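PDB 3WYD: LC-Est1C from Uncultured organism, which hydrolyses carboxylic esters as an esterase of the alpha/beta hydrolase fold. Local coordinates for residues M63-A66 and E67-Y71; A150-H154 and I155-V159. All coordinates share one frame; numbering follows the deposited sequence.

Contact 1. Residues M63-A66 and E67-Y71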
loop_
_atom_site.group_PDB
_atom_site.type_symbol
_atom_site.label_atom_id
_atom_site.label_comp_id
_atom_site.label_asym_id
_atom_site.label_seq_id
_atom_site.Cartn_x
_atom_site.Cartn_y
_atom_site.Cartn_z
ATOM N N MET A 63 -16.567 -14.566 -5.787
ATOM C CA MET A 63 -16.589 -15.682 -6.716
ATOM C C MET A 63 -17.984 -16.222 -6.982
ATOM O O MET A 63 -18.201 -16.805 -8.019
ATOM C CB MET A 63 -15.657 -16.801 -6.235
ATOM C CG MET A 63 -14.277 -16.337 -5.887
ATOM S SD MET A 63 -13.426 -15.527 -7.292
ATOM C CE MET A 63 -12.036 -14.765 -6.439
ATOM N N ILE A 64 -18.927 -15.983 -6.065
ATOM C CA ILE A 64 -20.361 -16.185 -6.335
ATOM C C ILE A 64 -20.816 -15.334 -7.516
ATOM O O ILE A 64 -21.454 -15.845 -8.445
ATOM C CB ILE A 64 -21.195 -15.882 -5.086
ATOM C CG1 ILE A 64 -20.740 -16.798 -3.953
ATOM C CG2 ILE A 64 -22.694 -16.088 -5.370
ATOM C CD1 ILE A 64 -21.424 -16.488 -2.632
ATOM N N GLU A 65 -20.432 -14.052 -7.536
ATOM C CA GLU A 65 -20.796 -13.234 -8.682
ATOM C C GLU A 65 -20.143 -13.816 -9.963
ATOM O O GLU A 65 -20.780 -13.846 -11.014
ATOM C CB GLU A 65 -20.378 -11.763 -8.503
ATOM C CG GLU A 65 -21.043 -11.031 -7.335
ATOM C CD GLU A 65 -22.496 -10.654 -7.587
ATOM O OE1 GLU A 65 -23.030 -10.992 -8.662
ATOM O OE2 GLU A 65 -23.099 -9.976 -6.723
ATOM N N ALA A 66 -18.846 -14.126 -9.920
ATOM C CA ALA A 66 -18.137 -14.639 -11.115
ATOM C C ALA A 66 -18.802 -15.901 -11.665
ATOM O O ALA A 66 -18.911 -16.061 -12.860
ATOM C CB ALA A 66 -16.671 -14.934 -10.809
ATOM N N GLU A 67 -19.193 -16.812 -10.777
ATOM C CA GLU A 67 -19.867 -18.036 -11.183
ATOM C C GLU A 67 -21.235 -17.718 -11.758
ATOM O O GLU A 67 -21.585 -18.219 -12.848
ATOM C CB GLU A 67 -19.999 -18.935 -9.949
ATOM C CG GLU A 67 -20.825 -20.213 -10.207
ATOM C CD GLU A 67 -20.305 -21.027 -11.365
ATOM O OE1 GLU A 67 -19.069 -21.219 -11.493
ATOM O OE2 GLU A 67 -21.167 -21.616 -12.056
ATOM N N ASN A 68 -21.984 -16.850 -11.085
ATOM C CA ASN A 68 -23.344 -16.530 -11.544
ATOM C C ASN A 68 -23.327 -15.875 -12.923
ATOM O O ASN A 68 -24.183 -16.150 -13.768
ATOM C CB ASN A 68 -24.081 -15.660 -10.531
ATOM C CG ASN A 68 -24.460 -16.431 -9.283
ATOM O OD1 ASN A 68 -24.325 -17.662 -9.240
ATOM N ND2 ASN A 68 -24.896 -15.714 -8.258
ATOM N N ARG A 69 -22.323 -15.038 -13.180
ATOM C CA ARG A 69 -22.354 -14.191 -14.363
ATOM C C ARG A 69 -21.352 -14.676 -15.436
ATOM O O ARG A 69 -21.383 -14.196 -16.584
ATOM C CB ARG A 69 -22.060 -12.743 -13.974
ATOM C CG ARG A 69 -22.937 -12.203 -12.881
ATOM C CD ARG A 69 -22.520 -10.813 -12.567
ATOM N NE ARG A 69 -23.151 -10.274 -11.354
ATOM C CZ ARG A 69 -23.723 -9.078 -11.286
ATOM N NH1 ARG A 69 -23.894 -8.332 -12.386
ATOM N NH2 ARG A 69 -24.146 -8.627 -10.115
ATOM N N GLY A 70 -20.522 -15.652 -15.091
ATOM C CA GLY A 70 -19.633 -16.303 -16.056
ATOM C C GLY A 70 -18.332 -15.578 -16.354
ATOM O O GLY A 70 -17.923 -15.489 -17.491
ATOM N N TYR A 71 -17.653 -15.141 -15.305
ATOM C CA TYR A 71 -16.328 -14.543 -15.454
ATOM C C TYR A 71 -15.254 -15.476 -14.966
ATOM O O TYR A 71 -15.409 -16.037 -13.868
ATOM C CB TYR A 71 -16.216 -13.286 -14.559
ATOM C CG TYR A 71 -16.993 -12.089 -15.038
ATOM C CD1 TYR A 71 -18.386 -11.992 -14.883
ATOM C CD2 TYR A 71 -16.343 -11.094 -15.767
ATOM C CE1 TYR A 71 -19.090 -10.893 -15.382
ATOM C CE2 TYR A 71 -17.029 -10.012 -16.270
ATOM C CZ TYR A 71 -18.381 -9.886 -16.077
ATOM O OH TYR A 71 -19.064 -8.786 -16.522
HETATM O O HOH W 1 -24.980 -12.634 -9.128
#

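Contact 2. Residues A150-H154 and I155-V159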
loop_
_atom_site.group_PDB
_atom_site.type_symbol
_atom_site.label_atom_id
_atom_site.label_comp_id
_atom_site.label_asym_id
_atom_site.label_seq_id
_atom_site.Cartn_x
_atom_site.Cartn_y
_atom_site.Cartn_z
ATOM N N ALA A 150 -6.530 11.540 -18.102
ATOM C CA ALA A 150 -6.783 11.739 -19.516
ATOM C C ALA A 150 -6.415 10.508 -20.397
ATOM O O ALA A 150 -7.111 10.180 -21.373
ATOM C CB ALA A 150 -5.979 12.985 -19.999
ATOM N N ASN A 151 -5.390 9.786 -19.915
ATOM C CA ASN A 151 -4.831 8.576 -20.545
ATOM C C ASN A 151 -5.865 7.462 -20.656
ATOM O O ASN A 151 -5.775 6.624 -21.559
ATOM C CB ASN A 151 -3.654 7.984 -19.693
ATOM C CG ASN A 151 -2.368 8.776 -19.819
ATOM O OD1 ASN A 151 -2.353 9.862 -20.392
ATOM N ND2 ASN A 151 -1.276 8.233 -19.268
ATOM N N ILE A 152 -6.816 7.464 -19.724
ATOM C CA ILE A 152 -7.787 6.363 -19.578
ATOM C C ILE A 152 -9.224 6.886 -19.679
ATOM O O ILE A 152 -10.171 6.228 -19.246
ATOM C CB ILE A 152 -7.579 5.560 -18.239
ATOM C CG1 ILE A 152 -7.651 6.492 -17.025
ATOM C CG2 ILE A 152 -6.238 4.852 -18.282
ATOM C CD1 ILE A 152 -7.652 5.710 -15.669
ATOM N N ALA A 153 -9.398 8.061 -20.286
ATOM C CA ALA A 153 -10.740 8.637 -20.415
ATOM C C ALA A 153 -11.687 7.818 -21.277
ATOM O O ALA A 153 -12.895 7.970 -21.168
ATOM C CB ALA A 153 -10.647 10.079 -20.932
ATOM N N HIS A 154 -11.134 6.967 -22.154
ATOM C CA HIS A 154 -11.958 6.068 -22.928
ATOM C C HIS A 154 -12.378 4.801 -22.193
ATOM O O HIS A 154 -13.099 3.984 -22.752
ATOM C CB HIS A 154 -11.161 5.655 -24.171
ATOM C CG HIS A 154 -9.895 4.930 -23.848
ATOM N ND1 HIS A 154 -8.808 5.553 -23.272
ATOM C CD2 HIS A 154 -9.559 3.622 -23.975
ATOM C CE1 HIS A 154 -7.851 4.663 -23.068
ATOM N NE2 HIS A 154 -8.282 3.484 -23.492
ATOM N N ILE A 155 -11.906 4.627 -20.954
ATOM C CA ILE A 155 -12.237 3.423 -20.172
ATOM C C ILE A 155 -13.295 3.763 -19.120
ATOM O O ILE A 155 -13.028 4.570 -18.228
ATOM C CB ILE A 155 -10.990 2.871 -19.458
ATOM C CG1 ILE A 155 -9.859 2.652 -20.499
ATOM C CG2 ILE A 155 -11.332 1.554 -18.725
ATOM C CD1 ILE A 155 -8.571 2.181 -19.850
ATOM N N PRO A 156 -14.486 3.165 -19.225
ATOM C CA PRO A 156 -15.535 3.483 -18.223
ATOM C C PRO A 156 -15.123 2.969 -16.835
ATOM O O PRO A 156 -14.641 1.824 -16.699
ATOM C CB PRO A 156 -16.769 2.726 -18.729
ATOM C CG PRO A 156 -16.510 2.520 -20.190
ATOM C CD PRO A 156 -14.977 2.340 -20.325
ATOM N N GLN A 157 -15.344 3.802 -15.825
ATOM C CA GLN A 157 -14.830 3.525 -14.508
ATOM C C GLN A 157 -15.960 3.610 -13.494
ATOM O O GLN A 157 -16.748 4.570 -13.502
ATOM C CB GLN A 157 -13.761 4.550 -14.165
ATOM C CG GLN A 157 -12.488 4.304 -15.013
ATOM C CD GLN A 157 -11.540 5.488 -15.024
ATOM O OE1 GLN A 157 -11.127 5.973 -13.979
ATOM N NE2 GLN A 157 -11.308 6.051 -16.215
ATOM N N LEU A 158 -16.032 2.631 -12.598
ATOM C CA LEU A 158 -16.827 2.687 -11.391
ATOM C C LEU A 158 -15.913 2.872 -10.198
ATOM O O LEU A 158 -15.001 2.059 -10.000
ATOM C CB LEU A 158 -17.567 1.344 -11.235
ATOM C CG LEU A 158 -18.344 1.244 -9.911
ATOM C CD1 LEU A 158 -19.608 2.116 -10.013
ATOM C CD2 LEU A 158 -18.768 -0.170 -9.622
ATOM N N VAL A 159 -16.090 3.966 -9.476
ATOM C CA VAL A 159 -15.217 4.308 -8.371
ATOM C C VAL A 159 -16.025 4.197 -7.084
ATOM O O VAL A 159 -17.114 4.706 -7.024
ATOM C CB VAL A 159 -14.691 5.736 -8.501
ATOM C CG1 VAL A 159 -13.766 6.095 -7.315
ATOM C CG2 VAL A 159 -13.905 5.890 -9.832
#

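Contact 1. Residues M63-A66 and E67-Y71
Three successive backbone bonds, from Glu67 N to Met63 O, Asn68 N to Ile64 O and Arg69 N to Glu65 O, make the last turn of helix 57-69, which ends in a Schellman-type C-cap, a worked example of how a helix is brought to an end. Gly70 leaves the helix with positive phi (82°), and the chain then folds back until Tyr71 N meets Ala66 O at 2.9 Å, in the carbonyl plane and on a lone pair. Gly70 N makes a weak second bond to the same oxygen. The apolar pair that usually accompanies the motif is also present, Ala66 CB lying 4.1 Å from Tyr71 CB. The Tyr71 ring reaches on toward helix 205-213, where it meets Phe209 edge-to-face and its hydroxyl bonds to Asp213.

Glu65 and Arg69, one turn apart, run side by side. Glu65 is bent at its second torsion (chi2 -75°), which brings OE1 alongside the guanidinium edge. Arg69 NE (2.8 Å) and NH2 (3.0 Å) both grip Glu65 OE1 in a salt bridge. They come from one face of the carboxylate, whose plane is turned 56° from the guanidinium. Arg69 NH1 goes to Asp210 and Asp213, so acids of two helices probably share its charge. A water gives a further bond to Glu65 OE1 at 2.6 Å and accepts from Asn68 ND2 at 3.2 Å.

Contact 2. Residues A150-H154 and I155-V159
A type I beta turn from Ile152 to Ile155 leads the chain into strand 157-162, a worked example of a short turn placed just ahead of a sheet strand. Two hydrogen bonds shape the polar side. Ile155 N closes the turn on Ile152 O at 2.9 Å. Two residues on, the extended side chain of Gln157 places NE2 to donate to Ile155 O at 3.0 Å, lying in the plane of that carbonyl. The other end of the amide, OE1, bonds to Trp124, and the two bonds together fix the rotation of this buried group.

The contact with the histidine is of the CH-pi kind. His154 has CG between its backbone N and carbonyl carbon (chi1 61°), which swings the imidazole alongside Ile155; there Ile155 CG1 sits over one ring face, 3.7 Å from the centroid and displaced toward the rim. His154 NE2 bonds to the carbonyl of Pro131.

Apolar contacts complete the account. The Ile155 side chain crosses that of Ile152 at a slant, Ile155 CD1 touching Ile152 CB at 3.9 Å, while Ile152 CD1 lies across the amide of Gln157, 3.7 Å from NE2. Ile152 in turn packs on Trp124 and Met128 of helix 118-129, Leu158 faces helix 205-213, and the new strand runs between strands 136-140 and 187-192, with backbone hydrogen bonds to Leu137 and Lys188.

In the fold
From the N terminus, contact 1 comes first, where helix 57-69 ends and the chain turns into strand 72-76; contact 2 follows in series, in the loop after strand 136-140 that delivers strand 157-162. Each closes only a local turn, and the two neither nest nor cross. Both lie just ahead of a strand of the central mixed sheet. Strands 37-43, 110-116 and 136-140 separate those two strands in the sheet. The contact centres are 24 Å apart and their nearest atoms about 10 Å, yet helix 205-213 meets both, through Glu65, Arg69 and Tyr71 of contact 1 and Leu158 of contact 2.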